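Local coordinates for 3-hydroxyisobutyrate dehydrogenase family protein (Geobacter sulfurreducens, PDB 3PDU) that has succinic semialdehyde reductase activity, probably forming gamma-hydroxybutyrate with NADPH, and belongs to the beta-hydroxyacid dehydrogenases, at residues Q180-L185 with A279-V284; Q201-L206 with K219-L224. One frame throughout, in Å; residues are numbered along the deposited sequence.

Contact 1: residues Q180-L185 with A279-V284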
loop_
_atom_site.group_PDB
_atom_site.type_symbol
_atom_site.label_atom_id
_atom_site.label_comp_id
_atom_site.label_asym_id
_atom_site.label_seq_id
_atom_site.Cartn_x
_atom_site.Cartn_y
_atom_site.Cartn_z
ATOM N N GLN A 180 -2.772 0.822 12.665
ATOM C CA GLN A 180 -3.464 1.448 11.547
ATOM C C GLN A 180 -4.224 2.703 11.986
ATOM O O GLN A 180 -4.320 3.677 11.228
ATOM C CB GLN A 180 -4.390 0.448 10.861
ATOM C CG GLN A 180 -3.630 -0.709 10.192
ATOM C CD GLN A 180 -4.536 -1.588 9.343
ATOM O OE1 GLN A 180 -4.704 -2.776 9.616
ATOM N NE2 GLN A 180 -5.115 -1.007 8.313
ATOM N N MET A 181 -4.771 2.698 13.204
ATOM C CA MET A 181 -5.416 3.914 13.718
ATOM C C MET A 181 -4.439 5.064 13.866
ATOM O O MET A 181 -4.794 6.232 13.629
ATOM C CB MET A 181 -6.109 3.669 15.059
ATOM C CG MET A 181 -7.443 2.942 14.922
ATOM S SD MET A 181 -8.189 2.666 16.538
ATOM C CE MET A 181 -8.594 4.335 17.062
ATOM N N MET A 182 -3.212 4.748 14.273
ATOM C CA MET A 182 -2.211 5.798 14.480
ATOM C C MET A 182 -1.771 6.390 13.142
ATOM O O MET A 182 -1.617 7.614 13.021
ATOM C CB MET A 182 -1.000 5.279 15.260
ATOM C CG MET A 182 0.030 6.377 15.594
ATOM S SD MET A 182 -0.617 7.553 16.802
ATOM C CE MET A 182 -0.488 9.069 15.855
ATOM N N THR A 183 -1.574 5.543 12.129
ATOM C CA THR A 183 -1.210 6.083 10.818
ATOM C C THR A 183 -2.388 6.845 10.197
ATOM O O THR A 183 -2.192 7.829 9.499
ATOM C CB THR A 183 -0.661 5.020 9.822
ATOM O OG1 THR A 183 -1.623 3.968 9.627
ATOM C CG2 THR A 183 0.670 4.453 10.304
ATOM N N ALA A 184 -3.609 6.399 10.475
ATOM C CA ALA A 184 -4.792 7.123 10.014
ATOM C C ALA A 184 -4.840 8.528 10.614
ATOM O O ALA A 184 -4.980 9.517 9.891
ATOM C CB ALA A 184 -6.064 6.349 10.352
ATOM N N LEU A 185 -4.715 8.613 11.937
ATOM C CA LEU A 185 -4.676 9.909 12.616
ATOM C C LEU A 185 -3.516 10.768 12.118
ATOM O O LEU A 185 -3.689 11.961 11.843
ATOM C CB LEU A 185 -4.601 9.739 14.139
ATOM C CG LEU A 185 -4.516 11.048 14.936
ATOM C CD1 LEU A 185 -5.832 11.801 14.829
ATOM C CD2 LEU A 185 -4.196 10.770 16.397
ATOM N N ALA A 279 3.548 7.336 18.334
ATOM C CA ALA A 279 2.890 8.452 17.646
ATOM C C ALA A 279 3.867 9.184 16.721
ATOM O O ALA A 279 3.466 9.901 15.797
ATOM C CB ALA A 279 2.268 9.437 18.660
ATOM N N ALA A 280 5.156 9.002 16.973
ATOM C CA ALA A 280 6.182 9.681 16.194
ATOM C C ALA A 280 6.234 9.232 14.732
ATOM O O ALA A 280 6.996 9.786 13.945
ATOM C CB ALA A 280 7.544 9.526 16.862
ATOM N N VAL A 281 5.432 8.238 14.358
ATOM C CA VAL A 281 5.313 7.906 12.940
ATOM C C VAL A 281 4.848 9.149 12.179
ATOM O O VAL A 281 5.113 9.306 11.001
ATOM C CB VAL A 281 4.344 6.720 12.694
ATOM C CG1 VAL A 281 2.913 7.105 13.046
ATOM C CG2 VAL A 281 4.443 6.243 11.244
ATOM N N PHE A 282 4.161 10.045 12.875
ATOM C CA PHE A 282 3.742 11.309 12.277
ATOM C C PHE A 282 4.911 12.053 11.636
ATOM O O PHE A 282 4.747 12.769 10.647
ATOM C CB PHE A 282 3.090 12.170 13.353
ATOM C CG PHE A 282 2.628 13.507 12.873
ATOM C CD1 PHE A 282 1.580 13.615 11.972
ATOM C CD2 PHE A 282 3.204 14.671 13.374
ATOM C CE1 PHE A 282 1.133 14.862 11.557
ATOM C CE2 PHE A 282 2.763 15.917 12.956
ATOM C CZ PHE A 282 1.726 16.014 12.054
ATOM N N ARG A 283 6.096 11.892 12.207
ATOM C CA ARG A 283 7.262 12.619 11.716
ATOM C C ARG A 283 7.721 12.193 10.317
ATOM O O ARG A 283 8.493 12.901 9.680
ATOM C CB ARG A 283 8.411 12.556 12.726
ATOM C CG ARG A 283 8.065 13.293 14.016
ATOM C CD ARG A 283 9.164 13.188 15.047
ATOM N NE ARG A 283 10.223 14.156 14.792
ATOM C CZ ARG A 283 11.213 14.411 15.641
ATOM N NH1 ARG A 283 11.276 13.760 16.798
ATOM N NH2 ARG A 283 12.140 15.313 15.330
ATOM N N VAL A 284 7.240 11.054 9.830
ATOM C CA VAL A 284 7.530 10.672 8.451
ATOM C C VAL A 284 6.289 10.756 7.565
ATOM O O VAL A 284 6.370 10.515 6.365
ATOM C CB VAL A 284 8.187 9.269 8.317
ATOM C CG1 VAL A 284 9.505 9.220 9.084
ATOM C CG2 VAL A 284 7.229 8.153 8.766
#
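Met182 CA lies 6.6 Å from Ala279 CA and Thr183 CA 7.1 Å from Val281 CA, where a turn of the long helix 166-194 meets the 3-10 segment 279-281. This is packing within the all-helical C-terminal domain of a beta-hydroxyacid dehydrogenase: it brings a piece of chain close to the C-terminus against the helix on which that domain is built. No hydrogen bond crosses, so apolar side chains carry the contact. Met182 does most of the touching. Its CG stands trans to the backbone N (chi1 -176°), and bends at the next two torsions lay the thioether over the backbone of Ala279, with SD 3.7 Å from Ala279 CA. The terminal methyl keeps the same partner, CE being 3.9 Å from Ala279 CB, so sulfur and methyl both rest against this one small residue. Lower on the same side chain, Met182 CG meets Val281 CG1 at 3.9 Å; the two side chains pass alongside each other in opposite directions rather than meeting end on. The branches of Val281 divide the work, since CG2 turns to Thr183. All four touching residues are buried. Phe265 of helix 256-270 packs on both Thr183 and Val281, while Met215 of helix 214-225 adjoins Met182. The side chain of Ala279 remains about 11 Å from the bound NADP, too far for that side chain to touch it. Between Thr183 and Val281 the meeting is methyl to methyl, CG2 to CG2, at 4.3 Å.

Contact 2: residues Q201-L206 with K219-L224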
loop_
_atom_site.group_PDB
_atom_site.type_symbol
_atom_site.label_atom_id
_atom_site.label_comp_id
_atom_site.label_asym_id
_atom_site.label_seq_id
_atom_site.Cartn_x
_atom_site.Cartn_y
_atom_site.Cartn_z
ATOM N N GLN A 201 -8.703 22.169 16.237
ATOM C CA GLN A 201 -10.092 22.060 15.796
ATOM C C GLN A 201 -10.373 20.691 15.205
ATOM O O GLN A 201 -11.419 20.109 15.462
ATOM C CB GLN A 201 -10.443 23.132 14.767
ATOM C CG GLN A 201 -11.342 24.215 15.272
ATOM C CD GLN A 201 -11.668 25.234 14.197
ATOM O OE1 GLN A 201 -11.056 25.241 13.127
ATOM N NE2 GLN A 201 -12.631 26.101 14.476
ATOM N N LEU A 202 -9.451 20.177 14.395
ATOM C CA LEU A 202 -9.608 18.830 13.859
ATOM C C LEU A 202 -9.832 17.831 15.002
ATOM O O LEU A 202 -10.746 17.000 14.945
ATOM C CB LEU A 202 -8.385 18.423 13.018
ATOM C CG LEU A 202 -8.288 16.950 12.616
ATOM C CD1 LEU A 202 -9.525 16.468 11.869
ATOM C CD2 LEU A 202 -7.033 16.722 11.775
ATOM N N LEU A 203 -9.000 17.908 16.040
ATOM C CA LEU A 203 -9.138 17.000 17.188
ATOM C C LEU A 203 -10.485 17.181 17.891
ATOM O O LEU A 203 -11.101 16.220 18.373
ATOM C CB LEU A 203 -7.983 17.194 18.180
ATOM C CG LEU A 203 -6.629 16.696 17.652
ATOM C CD1 LEU A 203 -5.493 17.009 18.611
ATOM C CD2 LEU A 203 -6.674 15.200 17.338
ATOM N N GLU A 204 -10.938 18.424 17.958
ATOM C CA GLU A 204 -12.204 18.727 18.611
ATOM C C GLU A 204 -13.364 18.137 17.803
ATOM O O GLU A 204 -14.325 17.615 18.369
ATOM C CB GLU A 204 -12.351 20.244 18.759
ATOM C CG GLU A 204 -13.760 20.725 19.021
ATOM C CD GLU A 204 -13.847 22.248 19.016
ATOM O OE1 GLU A 204 -12.785 22.906 19.080
ATOM O OE2 GLU A 204 -14.972 22.785 18.948
ATOM N N VAL A 205 -13.271 18.214 16.481
ATOM C CA VAL A 205 -14.295 17.610 15.628
ATOM C C VAL A 205 -14.308 16.084 15.777
ATOM O O VAL A 205 -15.375 15.471 15.894
ATOM C CB VAL A 205 -14.126 18.023 14.154
ATOM C CG1 VAL A 205 -15.035 17.197 13.246
ATOM C CG2 VAL A 205 -14.419 19.518 14.005
ATOM N N LEU A 206 -13.129 15.468 15.798
ATOM C CA LEU A 206 -13.046 14.024 16.014
ATOM C C LEU A 206 -13.612 13.619 17.374
ATOM O O LEU A 206 -14.291 12.595 17.493
ATOM C CB LEU A 206 -11.600 13.539 15.895
ATOM C CG LEU A 206 -11.002 13.607 14.492
ATOM C CD1 LEU A 206 -9.493 13.344 14.531
ATOM C CD2 LEU A 206 -11.718 12.619 13.591
ATOM N N LYS A 219 -2.742 11.149 21.811
ATOM C CA LYS A 219 -1.717 11.207 20.764
ATOM C C LYS A 219 -1.849 12.495 19.954
ATOM O O LYS A 219 -0.853 13.031 19.463
ATOM C CB LYS A 219 -1.775 9.979 19.841
ATOM C CG LYS A 219 -1.644 8.622 20.560
ATOM C CD LYS A 219 -0.403 8.568 21.490
ATOM C CE LYS A 219 -0.229 7.159 22.100
ATOM N NZ LYS A 219 0.957 7.107 23.025
ATOM N N GLY A 220 -3.080 12.984 19.807
ATOM C CA GLY A 220 -3.316 14.224 19.086
ATOM C C GLY A 220 -2.512 15.380 19.657
ATOM O O GLY A 220 -1.984 16.221 18.922
ATOM N N GLN A 221 -2.412 15.433 20.979
ATOM C CA GLN A 221 -1.644 16.495 21.615
ATOM C C GLN A 221 -0.150 16.380 21.316
ATOM O O GLN A 221 0.536 17.393 21.211
ATOM C CB GLN A 221 -1.904 16.542 23.122
ATOM C CG GLN A 221 -3.307 17.045 23.474
ATOM C CD GLN A 221 -3.607 18.423 22.883
ATOM O OE1 GLN A 221 -2.814 19.364 23.022
ATOM N NE2 GLN A 221 -4.760 18.546 22.219
ATOM N N MET A 222 0.357 15.157 21.189
ATOM C CA MET A 222 1.744 14.972 20.766
ATOM C C MET A 222 1.943 15.521 19.363
ATOM O O MET A 222 2.966 16.147 19.063
ATOM C CB MET A 222 2.123 13.492 20.756
ATOM C CG MET A 222 2.273 12.872 22.109
ATOM S SD MET A 222 2.856 11.176 21.926
ATOM C CE MET A 222 2.738 10.612 23.622
ATOM N N LEU A 223 0.974 15.268 18.490
ATOM C CA LEU A 223 1.087 15.724 17.106
ATOM C C LEU A 223 1.122 17.248 17.058
ATOM O O LEU A 223 1.848 17.835 16.257
ATOM C CB LEU A 223 -0.076 15.203 16.260
ATOM C CG LEU A 223 -0.310 13.692 16.239
ATOM C CD1 LEU A 223 -1.270 13.313 15.106
ATOM C CD2 LEU A 223 0.994 12.945 16.087
ATOM N N LEU A 224 0.338 17.892 17.917
ATOM C CA LEU A 224 0.316 19.351 17.942
ATOM C C LEU A 224 1.613 19.923 18.508
ATOM O O LEU A 224 2.131 20.926 18.012
ATOM C CB LEU A 224 -0.880 19.869 18.744
ATOM C CG LEU A 224 -2.268 19.480 18.228
ATOM C CD1 LEU A 224 -3.358 20.180 19.032
ATOM C CD2 LEU A 224 -2.390 19.832 16.758
#
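Leu203 packs onto the backbone of Gly220 where helices 199-208 and 214-225, successive in the chain, form an antiparallel helical hairpin in the C-terminal domain; the local axes run at 168° and approach to 10.7 Å. The main interaction is side chain against backbone. With CG opposite its own carbonyl carbon (chi1 -70°), Leu203 reaches across so that CD1 lies 3.6 Å from Gly220 C. Its other methyl, CD2, is 3.9 Å from Gly220 CA, and this fork of two methyls fits onto a stretch of main chain with no side chain in the way. The CA atoms of Leu203 and Gly220 are accordingly the nearest pair between the segments, at 6.7 Å. Apolar side-chain packing adds Leu224, one turn further along, whose CD1 approaches Leu203 CD1 to 3.8 Å. No hydrogen bond spans the two segments, and two charged side chains have partners beyond the contact: Glu204 makes a salt bridge to Lys157 of the second subunit, and Lys219 one to Asp277 of its own chain. Met189 of helix 166-194 lies against both Leu203 and Leu224, tying the hairpin to the long helix. Exposed Gln221 folds back through a bend at chi2 of -56°, which brings its amide NE2 within 4.0 Å of Leu203 CD1.

Contact 1 is fully buried, whereas contact 2 lies farther from the chain centre and is only partly buried, with Gln221 exposed. Neither has a hydrogen bond between its segments: contact 1 spreads its apolar packing over three pairs of residues, while contact 2 concentrates on one leucine. Contact 2 is nested within the chain span closed by contact 1, their centres 12 Å apart. Segment 219-224 joins them, as Leu223 CD2 is 3.5 Å from Phe282 CB and Met222 SD is 3.7 Å from Ala279 CB. Helix 166-194 supplies segment 180-185 to contact 1 and, through Met189, backs contact 2; Leu185 CG reaches Leu223 CD1 at 4.0 Å. Both contacts also border the second subunit.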